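Side-chain contacts in putative hyaluronoglucosaminidase (Clostridium perfringens, PDB 6PWI), which probably removes terminal N-acetylhexosamine residues from glycans as a secreted, cell-wall-anchored glycoside hydrolase of family 84, the catalytic region of which lies in this chain: residues 66-71 with 142-147; 374-379 with 416-421; 595-598 with 603-606. All blocks are in the same frame, centred on the assembly; numbering follows the deposited sequence.

Contact 1: residues 66-71 with 142-147; sequences EATKNR and KNTDSA. With EDO (1,2-ethanediol), chain I.
Two helices of the N-terminal domain, 66-78 and 144-158, meet through T68 and T144 near their first turns. This domain is consistent with the non-catalytic domain that precedes the barrel in family 84 and family 20 enzymes; the helices pack beside its mixed sheet, whose strands 55-60 and 136-141 precede them in the chain. The nearest CA atoms are those of T68 and T144, 6.9 Å apart. T144 turns its hydroxyl across the gap, OG1 anti to the backbone N (chi1 -162°), and donates from OG1 to T68 OG1 over 3.2 Å. T68 keeps OG1 beside its own backbone N and swings its methyl toward the second helix, so that CG2 lies 3.8 Å from the backbone O of T144 and 4.2 Å from A147 CB. The two threonine side chains meet at a slant, hydroxyl to hydroxyl, with the methyl of T68 lying alongside A147. Beyond the pair, D65 holds both hydroxyls: its OD1 bonds T68 OG1 and its N bonds T144 OG1, while F148 and I151 cover T68 from helix 144-158. N143 is the N-cap of the second helix. Its OD1 takes the N-H of S146 at 3.0 Å, nearly in line with the C=O, and also S146 OG at 3.1 Å from above the carbonyl plane. At the preceding K142, NZ bonds the backbone O atoms of F122 and N124 besides O1 of a 1,2-ethanediol, probably left from crystallisation, at 3.3 Å. Two donors on one amide oxygen probably hold the N143 side chain in one rotation as it caps the start of helix 144-158, while the threonine hydroxyls, gathered round D65, are satisfied where the helices close together and leave the T68 methyl to the apolar side.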
loop_
_atom_site.group_PDB
_atom_site.type_symbol
_atom_site.label_atom_id
_atom_site.label_comp_id
_atom_site.label_asym_id
_atom_site.label_seq_id
_atom_site.Cartn_x
_atom_site.Cartn_y
_atom_site.Cartn_z
ATOM N N GLU A 66 4.659 -15.153 -19.885
ATOM C CA GLU A 66 3.521 -14.589 -20.595
ATOM C C GLU A 66 3.071 -13.281 -19.942
ATOM O O GLU A 66 2.740 -12.322 -20.643
ATOM C CB GLU A 66 2.375 -15.592 -20.739
ATOM C CG GLU A 66 2.560 -16.569 -21.895
ATOM C CD GLU A 66 2.613 -15.998 -23.312
ATOM O OE1 GLU A 66 1.650 -15.298 -23.713
ATOM O OE2 GLU A 66 3.618 -16.261 -24.025
ATOM N N ALA A 67 3.066 -13.251 -18.603
ATOM C CA ALA A 67 2.641 -12.071 -17.865
ATOM C C ALA A 67 3.528 -10.875 -18.217
ATOM O O ALA A 67 3.047 -9.748 -18.315
ATOM C CB ALA A 67 2.634 -12.355 -16.382
ATOM N N THR A 68 4.818 -11.142 -18.436
ATOM C CA THR A 68 5.814 -10.127 -18.736
ATOM C C THR A 68 5.664 -9.644 -20.184
ATOM O O THR A 68 5.832 -8.459 -20.456
ATOM C CB THR A 68 7.211 -10.621 -18.326
ATOM O OG1 THR A 68 7.119 -11.137 -16.997
ATOM C CG2 THR A 68 8.276 -9.549 -18.362
ATOM N N LYS A 69 5.345 -10.549 -21.117
ATOM C CA LYS A 69 5.087 -10.135 -22.487
ATOM C C LYS A 69 3.868 -9.213 -22.525
ATOM O O LYS A 69 3.924 -8.143 -23.132
ATOM C CB LYS A 69 4.912 -11.333 -23.426
ATOM C CG LYS A 69 6.072 -12.321 -23.467
ATOM C CD LYS A 69 5.917 -13.387 -24.538
ATOM C CE LYS A 69 6.862 -14.557 -24.355
ATOM N NZ LYS A 69 6.997 -15.382 -25.580
ATOM N N ASN A 70 2.778 -9.628 -21.862
ATOM C CA ASN A 70 1.521 -8.888 -21.829
ATOM C C ASN A 70 1.730 -7.482 -21.265
ATOM O O ASN A 70 1.075 -6.532 -21.694
ATOM C CB ASN A 70 0.440 -9.634 -21.045
ATOM C CG ASN A 70 -0.123 -10.823 -21.797
ATOM O OD1 ASN A 70 -0.239 -10.792 -23.020
ATOM N ND2 ASN A 70 -0.495 -11.870 -21.085
ATOM N N ARG A 71 2.652 -7.362 -20.304
ATOM C CA ARG A 71 2.966 -6.078 -19.703
ATOM C C ARG A 71 3.575 -5.128 -20.737
ATOM O O ARG A 71 3.275 -3.934 -20.722
ATOM C CB ARG A 71 3.849 -6.247 -18.462
ATOM C CG ARG A 71 3.993 -4.985 -17.621
ATOM C CD ARG A 71 2.678 -4.438 -17.094
ATOM N NE ARG A 71 2.848 -4.006 -15.718
ATOM C CZ ARG A 71 1.900 -3.452 -14.971
ATOM N NH1 ARG A 71 0.696 -3.247 -15.476
ATOM N NH2 ARG A 71 2.160 -3.104 -13.722
ATOM N N LYS A 142 17.262 -9.471 -13.601
ATOM C CA LYS A 142 17.942 -10.640 -13.062
ATOM C C LYS A 142 17.081 -11.878 -13.290
ATOM O O LYS A 142 17.596 -12.993 -13.329
ATOM C CB LYS A 142 18.294 -10.457 -11.584
ATOM C CG LYS A 142 17.114 -10.361 -10.626
ATOM C CD LYS A 142 17.538 -10.187 -9.179
ATOM C CE LYS A 142 18.392 -11.323 -8.653
ATOM N NZ LYS A 142 19.027 -10.973 -7.362
ATOM N N ASN A 143 15.773 -11.656 -13.458
ATOM C CA ASN A 143 14.824 -12.701 -13.799
ATOM C C ASN A 143 13.614 -12.043 -14.456
ATOM O O ASN A 143 13.589 -10.825 -14.629
ATOM C CB ASN A 143 14.441 -13.529 -12.571
ATOM C CG ASN A 143 14.039 -12.658 -11.400
ATOM O OD1 ASN A 143 13.223 -11.746 -11.547
ATOM N ND2 ASN A 143 14.628 -12.907 -10.240
ATOM N N THR A 144 12.608 -12.861 -14.796
ATOM C CA THR A 144 11.434 -12.379 -15.509
ATOM C C THR A 144 10.652 -11.371 -14.658
ATOM O O THR A 144 10.198 -10.346 -15.175
ATOM C CB THR A 144 10.624 -13.535 -16.117
ATOM O OG1 THR A 144 9.761 -12.999 -17.122
ATOM C CG2 THR A 144 9.837 -14.336 -15.102
ATOM N N ASP A 145 10.516 -11.659 -13.352
ATOM C CA ASP A 145 9.848 -10.765 -12.415
ATOM C C ASP A 145 10.468 -9.365 -12.475
ATOM O O ASP A 145 9.748 -8.369 -12.535
ATOM C CB ASP A 145 9.875 -11.314 -10.985
ATOM C CG ASP A 145 9.011 -12.543 -10.746
ATOM O OD1 ASP A 145 8.100 -12.803 -11.558
ATOM O OD2 ASP A 145 9.250 -13.228 -9.736
ATOM N N SER A 146 11.808 -9.301 -12.466
ATOM C CA SER A 146 12.532 -8.037 -12.500
ATOM C C SER A 146 12.396 -7.350 -13.856
ATOM O O SER A 146 12.360 -6.121 -13.928
ATOM C CB SER A 146 13.966 -8.239 -12.134
ATOM O OG SER A 146 14.061 -8.873 -10.869
ATOM N N ALA A 147 12.323 -8.144 -14.933
ATOM C CA ALA A 147 12.095 -7.564 -16.246
ATOM C C ALA A 147 10.743 -6.856 -16.244
ATOM O O ALA A 147 10.624 -5.744 -16.751
ATOM C CB ALA A 147 12.191 -8.611 -17.335
HETATM C C1 EDO I . 16.135 -12.270 -4.406
HETATM O O1 EDO I . 17.392 -11.657 -4.604
HETATM C C2 EDO I . 15.112 -11.617 -5.248
HETATM O O2 EDO I . 15.703 -10.899 -6.314
#

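Contact 2: residues 374-379 with 416-421; sequences ETFEFF and TNFKGI
F376 reaches from helix 373-383 to the segment that carries the last barrel strand, and meets first N417, then F418 along its length. Its CB lies against the amide of N417, 3.4 Å from ND2 and 3.5 Å from OD1. The amide plane stands 83° from the ring, and OD1 comes to the ring edge, close to its plane, near CD2. With CG beside the backbone N (chi1 -67°), the ring leans over F418: F418 CB sits 3.7 Å from the centroid of the F376 ring, almost on the ring normal, in a CH-pi contact. Farther out, F376 CE2 lies 3.5 Å from F418 CG, over the face of that ring and shifted toward its rim. The rings form an offset stack, centroids 4.6 Å apart and planes at 11°. T375 CG2 covers the opposite face of F376, so the ring is held between a methyl and a phenylalanine. N417 ND2 also approaches E377, 3.8 Å from its CG, and makes a weak bond to Q373 O. A water donates to F376 O and N417 O, joining the two backbones beside the stack. Around the pair, R446 makes a cation-pi contact with F418, and A387 and M389 of barrel strand 387-391 touch F376. Helix 373-383 follows strand 359-362 and precedes strand 387-391, and here its aromatic side chain packs on F418 beside the eighth strand: the helix-on-barrel layer of a (beta/alpha)8, or TIM, barrel, the catalytic fold of family 84.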
loop_
_atom_site.group_PDB
_atom_site.type_symbol
_atom_site.label_atom_id
_atom_site.label_comp_id
_atom_site.label_asym_id
_atom_site.label_seq_id
_atom_site.Cartn_x
_atom_site.Cartn_y
_atom_site.Cartn_z
ATOM N N GLU A 374 15.658 -0.058 16.203
ATOM C CA GLU A 374 15.788 -0.703 17.505
ATOM C C GLU A 374 14.915 -1.958 17.582
ATOM O O GLU A 374 15.355 -2.989 18.092
ATOM C CB GLU A 374 15.461 0.255 18.654
ATOM C CG GLU A 374 16.502 1.338 18.881
ATOM C CD GLU A 374 16.504 2.517 17.910
ATOM O OE1 GLU A 374 15.480 2.746 17.206
ATOM O OE2 GLU A 374 17.542 3.212 17.852
ATOM N N THR A 375 13.681 -1.864 17.075
ATOM C CA THR A 375 12.776 -3.003 17.089
ATOM C C THR A 375 13.331 -4.157 16.246
ATOM O O THR A 375 13.141 -5.323 16.593
ATOM C CB THR A 375 11.339 -2.606 16.723
ATOM O OG1 THR A 375 10.499 -3.617 17.280
ATOM C CG2 THR A 375 11.078 -2.488 15.237
ATOM N N PHE A 376 14.011 -3.824 15.143
ATOM C CA PHE A 376 14.560 -4.838 14.258
ATOM C C PHE A 376 15.823 -5.446 14.863
ATOM O O PHE A 376 16.057 -6.643 14.709
ATOM C CB PHE A 376 14.719 -4.307 12.831
ATOM C CG PHE A 376 13.406 -4.006 12.153
ATOM C CD1 PHE A 376 12.326 -4.870 12.280
ATOM C CD2 PHE A 376 13.241 -2.861 11.389
ATOM C CE1 PHE A 376 11.109 -4.585 11.676
ATOM C CE2 PHE A 376 12.028 -2.590 10.770
ATOM C CZ PHE A 376 10.961 -3.445 10.924
ATOM N N GLU A 377 16.613 -4.626 15.572
ATOM C CA GLU A 377 17.778 -5.124 16.294
ATOM C C GLU A 377 17.325 -6.151 17.331
ATOM O O GLU A 377 17.970 -7.184 17.517
ATOM C CB GLU A 377 18.534 -3.995 17.001
ATOM C CG GLU A 377 19.436 -3.170 16.101
ATOM C CD GLU A 377 19.924 -1.843 16.677
ATOM O OE1 GLU A 377 19.664 -1.564 17.879
ATOM O OE2 GLU A 377 20.574 -1.080 15.925
ATOM N N PHE A 378 16.214 -5.844 18.011
ATOM C CA PHE A 378 15.696 -6.730 19.038
ATOM C C PHE A 378 15.279 -8.056 18.403
ATOM O O PHE A 378 15.651 -9.124 18.889
ATOM C CB PHE A 378 14.538 -6.095 19.816
ATOM C CG PHE A 378 13.849 -7.084 20.726
ATOM C CD1 PHE A 378 14.295 -7.286 22.022
ATOM C CD2 PHE A 378 12.800 -7.866 20.268
ATOM C CE1 PHE A 378 13.686 -8.218 22.850
ATOM C CE2 PHE A 378 12.195 -8.799 21.093
ATOM C CZ PHE A 378 12.635 -8.972 22.384
ATOM N N PHE A 379 14.488 -7.959 17.324
ATOM C CA PHE A 379 13.968 -9.127 16.635
ATOM C C PHE A 379 15.121 -10.026 16.197
ATOM O O PHE A 379 15.058 -11.240 16.378
ATOM C CB PHE A 379 13.114 -8.727 15.429
ATOM C CG PHE A 379 12.535 -9.902 14.680
ATOM C CD1 PHE A 379 11.249 -10.350 14.948
ATOM C CD2 PHE A 379 13.283 -10.581 13.729
ATOM C CE1 PHE A 379 10.719 -11.436 14.270
ATOM C CE2 PHE A 379 12.758 -11.674 13.058
ATOM C CZ PHE A 379 11.476 -12.095 13.325
ATOM N N THR A 416 17.522 -0.053 7.938
ATOM C CA THR A 416 18.102 -0.876 6.884
ATOM C C THR A 416 17.975 -2.376 7.175
ATOM O O THR A 416 18.242 -3.193 6.299
ATOM C CB THR A 416 19.581 -0.512 6.671
ATOM O OG1 THR A 416 20.278 -0.747 7.898
ATOM C CG2 THR A 416 19.794 0.925 6.247
ATOM N N ASN A 417 17.581 -2.751 8.396
ATOM C CA ASN A 417 17.869 -4.096 8.876
ATOM C C ASN A 417 16.623 -4.988 8.869
ATOM O O ASN A 417 16.304 -5.626 9.876
ATOM C CB ASN A 417 18.549 -4.057 10.253
ATOM C CG ASN A 417 17.792 -3.238 11.283
ATOM O OD1 ASN A 417 16.994 -2.365 10.935
ATOM N ND2 ASN A 417 18.036 -3.511 12.558
ATOM N N PHE A 418 15.932 -5.060 7.723
ATOM C CA PHE A 418 14.712 -5.848 7.644
ATOM C C PHE A 418 14.423 -6.237 6.198
ATOM O O PHE A 418 14.942 -5.610 5.277
ATOM C CB PHE A 418 13.545 -5.146 8.354
ATOM C CG PHE A 418 12.995 -3.931 7.654
ATOM C CD1 PHE A 418 11.718 -3.944 7.122
ATOM C CD2 PHE A 418 13.754 -2.780 7.519
ATOM C CE1 PHE A 418 11.208 -2.829 6.475
ATOM C CE2 PHE A 418 13.242 -1.664 6.876
ATOM C CZ PHE A 418 11.967 -1.688 6.357
ATOM N N LYS A 419 13.568 -7.257 6.035
ATOM C CA LYS A 419 13.417 -8.017 4.804
ATOM C C LYS A 419 12.363 -7.392 3.893
ATOM O O LYS A 419 12.294 -7.722 2.713
ATOM C CB LYS A 419 12.986 -9.454 5.120
ATOM C CG LYS A 419 14.047 -10.340 5.754
ATOM C CD LYS A 419 13.637 -11.794 5.875
ATOM C CE LYS A 419 14.817 -12.742 5.755
ATOM N NZ LYS A 419 14.468 -14.106 6.225
ATOM N N GLY A 420 11.521 -6.511 4.443
ATOM C CA GLY A 420 10.429 -5.940 3.674
ATOM C C GLY A 420 9.231 -5.588 4.546
ATOM O O GLY A 420 9.267 -5.757 5.762
ATOM N N ILE A 421 8.159 -5.110 3.907
ATOM C CA ILE A 421 7.058 -4.536 4.658
ATOM C C ILE A 421 5.743 -4.780 3.920
ATOM O O ILE A 421 5.683 -4.698 2.692
ATOM C CB ILE A 421 7.336 -3.042 4.948
ATOM C CG1 ILE A 421 6.195 -2.377 5.725
ATOM C CG2 ILE A 421 7.701 -2.284 3.678
ATOM C CD1 ILE A 421 6.617 -1.161 6.530
HETATM O O HOH W 1 15.336 -7.557 11.987
#

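Contact 3: residues 595-598 with 603-606; sequences HRTP and QSRP
H595 leads into the hairpin of strands 597-599 and 602-604 and meets P606 on the returning chain. Its CB packs 3.9 Å from P606 CG, while NE2 of the ring bonds D555 of helix 540-572. Its backbone N donates to a water that in turn donates to P606 O, a bridge just beyond the strand pairing, and its O receives a CA-H...O contact from R605. R596 comes next and folds back on the chain: the bend at chi2 (-65°) brings NH1 to H595 O at 2.6 Å, within the guanidinium plane but well above the carbonyl plane. NH1 also bonds R593 O. The aliphatic part of R596 serves the partner strand, with CB 3.6 Å from Q603 NE2 and the two side chains crossing at about a right angle; NH1 passes at a slant by R605 CB. T597 then forms the antiparallel hydrogen-bonded pair with S604. T597 N donates to S604 O at 2.7 Å and S604 N to T597 O at 2.8 Å. The T597 and S604 side chains share a face of the sheet, where one water lies 2.9 Å from T597 OG1 and 2.6 Å from S604 OG. With CG2 beside the backbone N, the T597 methyl turns to P606 CG at 3.9 Å, and W549 of helix 540-572 touches both residues. P598, in a non-hydrogen-bonded pair with Q603, has its CB pointing away from the partner strand. Two backbone bonds thus tie T597 to S604, and one water extends the polar links past the paired residues, another across their shared face; the R605 guanidinium leads away to a salt bridge with E607, and the carbonyls gripping R596 NH1 probably ease the nearness of the two arginines.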
loop_
_atom_site.group_PDB
_atom_site.type_symbol
_atom_site.label_atom_id
_atom_site.label_comp_id
_atom_site.label_asym_id
_atom_site.label_seq_id
_atom_site.Cartn_x
_atom_site.Cartn_y
_atom_site.Cartn_z
ATOM N N HIS A 595 -24.267 11.263 9.793
ATOM C CA HIS A 595 -24.046 10.293 8.728
ATOM C C HIS A 595 -23.660 8.927 9.295
ATOM O O HIS A 595 -23.198 8.821 10.428
ATOM C CB HIS A 595 -23.026 10.839 7.726
ATOM C CG HIS A 595 -23.298 12.255 7.346
ATOM N ND1 HIS A 595 -24.250 12.599 6.396
ATOM C CD2 HIS A 595 -22.772 13.417 7.793
ATOM C CE1 HIS A 595 -24.283 13.912 6.261
ATOM N NE2 HIS A 595 -23.380 14.435 7.107
ATOM N N ARG A 596 -23.862 7.876 8.489
ATOM C CA ARG A 596 -23.647 6.510 8.944
ATOM C C ARG A 596 -22.970 5.694 7.848
ATOM O O ARG A 596 -23.284 5.848 6.671
ATOM C CB ARG A 596 -24.983 5.868 9.329
ATOM C CG ARG A 596 -25.646 6.483 10.552
ATOM C CD ARG A 596 -24.834 6.276 11.814
ATOM N NE ARG A 596 -25.473 6.913 12.954
ATOM C CZ ARG A 596 -25.312 8.184 13.330
ATOM N NH1 ARG A 596 -24.517 9.002 12.657
ATOM N NH2 ARG A 596 -25.959 8.635 14.389
ATOM N N THR A 597 -22.040 4.825 8.249
ATOM C CA THR A 597 -21.360 3.934 7.319
ATOM C C THR A 597 -21.357 2.511 7.876
ATOM O O THR A 597 -21.411 2.313 9.091
ATOM C CB THR A 597 -19.931 4.407 7.007
ATOM O OG1 THR A 597 -19.156 4.433 8.210
ATOM C CG2 THR A 597 -19.880 5.747 6.308
ATOM N N PRO A 598 -21.264 1.476 7.009
ATOM C CA PRO A 598 -21.359 0.086 7.464
ATOM C C PRO A 598 -20.126 -0.396 8.229
ATOM O O PRO A 598 -18.993 -0.114 7.846
ATOM C CB PRO A 598 -21.529 -0.687 6.150
ATOM C CG PRO A 598 -20.798 0.164 5.123
ATOM C CD PRO A 598 -21.053 1.594 5.553
ATOM N N GLN A 603 -23.556 -0.233 12.337
ATOM C CA GLN A 603 -23.320 1.062 11.712
ATOM C C GLN A 603 -22.353 1.905 12.540
ATOM O O GLN A 603 -22.264 1.761 13.757
ATOM C CB GLN A 603 -24.643 1.793 11.474
ATOM C CG GLN A 603 -25.383 1.319 10.229
ATOM C CD GLN A 603 -26.375 2.347 9.743
ATOM O OE1 GLN A 603 -27.177 2.870 10.515
ATOM N NE2 GLN A 603 -26.319 2.654 8.456
ATOM N N SER A 604 -21.629 2.794 11.851
ATOM C CA SER A 604 -20.663 3.677 12.484
ATOM C C SER A 604 -20.825 5.102 11.955
ATOM O O SER A 604 -21.224 5.304 10.809
ATOM C CB SER A 604 -19.267 3.147 12.282
ATOM O OG SER A 604 -18.282 4.143 12.509
ATOM N N ARG A 605 -20.515 6.082 12.814
ATOM C CA ARG A 605 -20.615 7.503 12.497
ATOM C C ARG A 605 -19.269 8.008 11.970
ATOM O O ARG A 605 -18.295 8.088 12.715
ATOM C CB ARG A 605 -21.093 8.272 13.736
ATOM C CG ARG A 605 -20.900 9.782 13.688
ATOM C CD ARG A 605 -21.412 10.476 14.941
ATOM N NE ARG A 605 -20.686 10.103 16.151
ATOM C CZ ARG A 605 -19.558 10.679 16.575
ATOM N NH1 ARG A 605 -19.006 11.660 15.877
ATOM N NH2 ARG A 605 -18.984 10.266 17.692
ATOM N N PRO A 606 -19.151 8.347 10.667
ATOM C CA PRO A 606 -17.882 8.831 10.129
ATOM C C PRO A 606 -17.583 10.179 10.769
ATOM O O PRO A 606 -18.483 11.009 10.926
ATOM C CB PRO A 606 -18.121 8.944 8.619
ATOM C CG PRO A 606 -19.625 9.016 8.474
ATOM C CD PRO A 606 -20.205 8.262 9.651
HETATM O O HOH W 2 -21.257 11.729 10.673
HETATM O O HOH W 3 -17.562 5.445 10.346
#

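How the contacts relate
The three contacts lie in separate parts of the chain and none touches another. Contacts 1 and 2 are both buried, their nearest atoms about 13 Å apart, yet they belong to different domains: the first joins two helices of the N-terminal domain, the second a helix to a strand in the barrel. Contact 3, partly exposed and about 25 Å from contact 2 at the nearest atoms, pairs two neighbouring strands of a hairpin next to the C-terminal helices. Chemistry follows place: a small hydroxyl pair in contact 1, stacked aromatic rings in contact 2, and main-chain bonds with arginine, proline and bridging waters in contact 3.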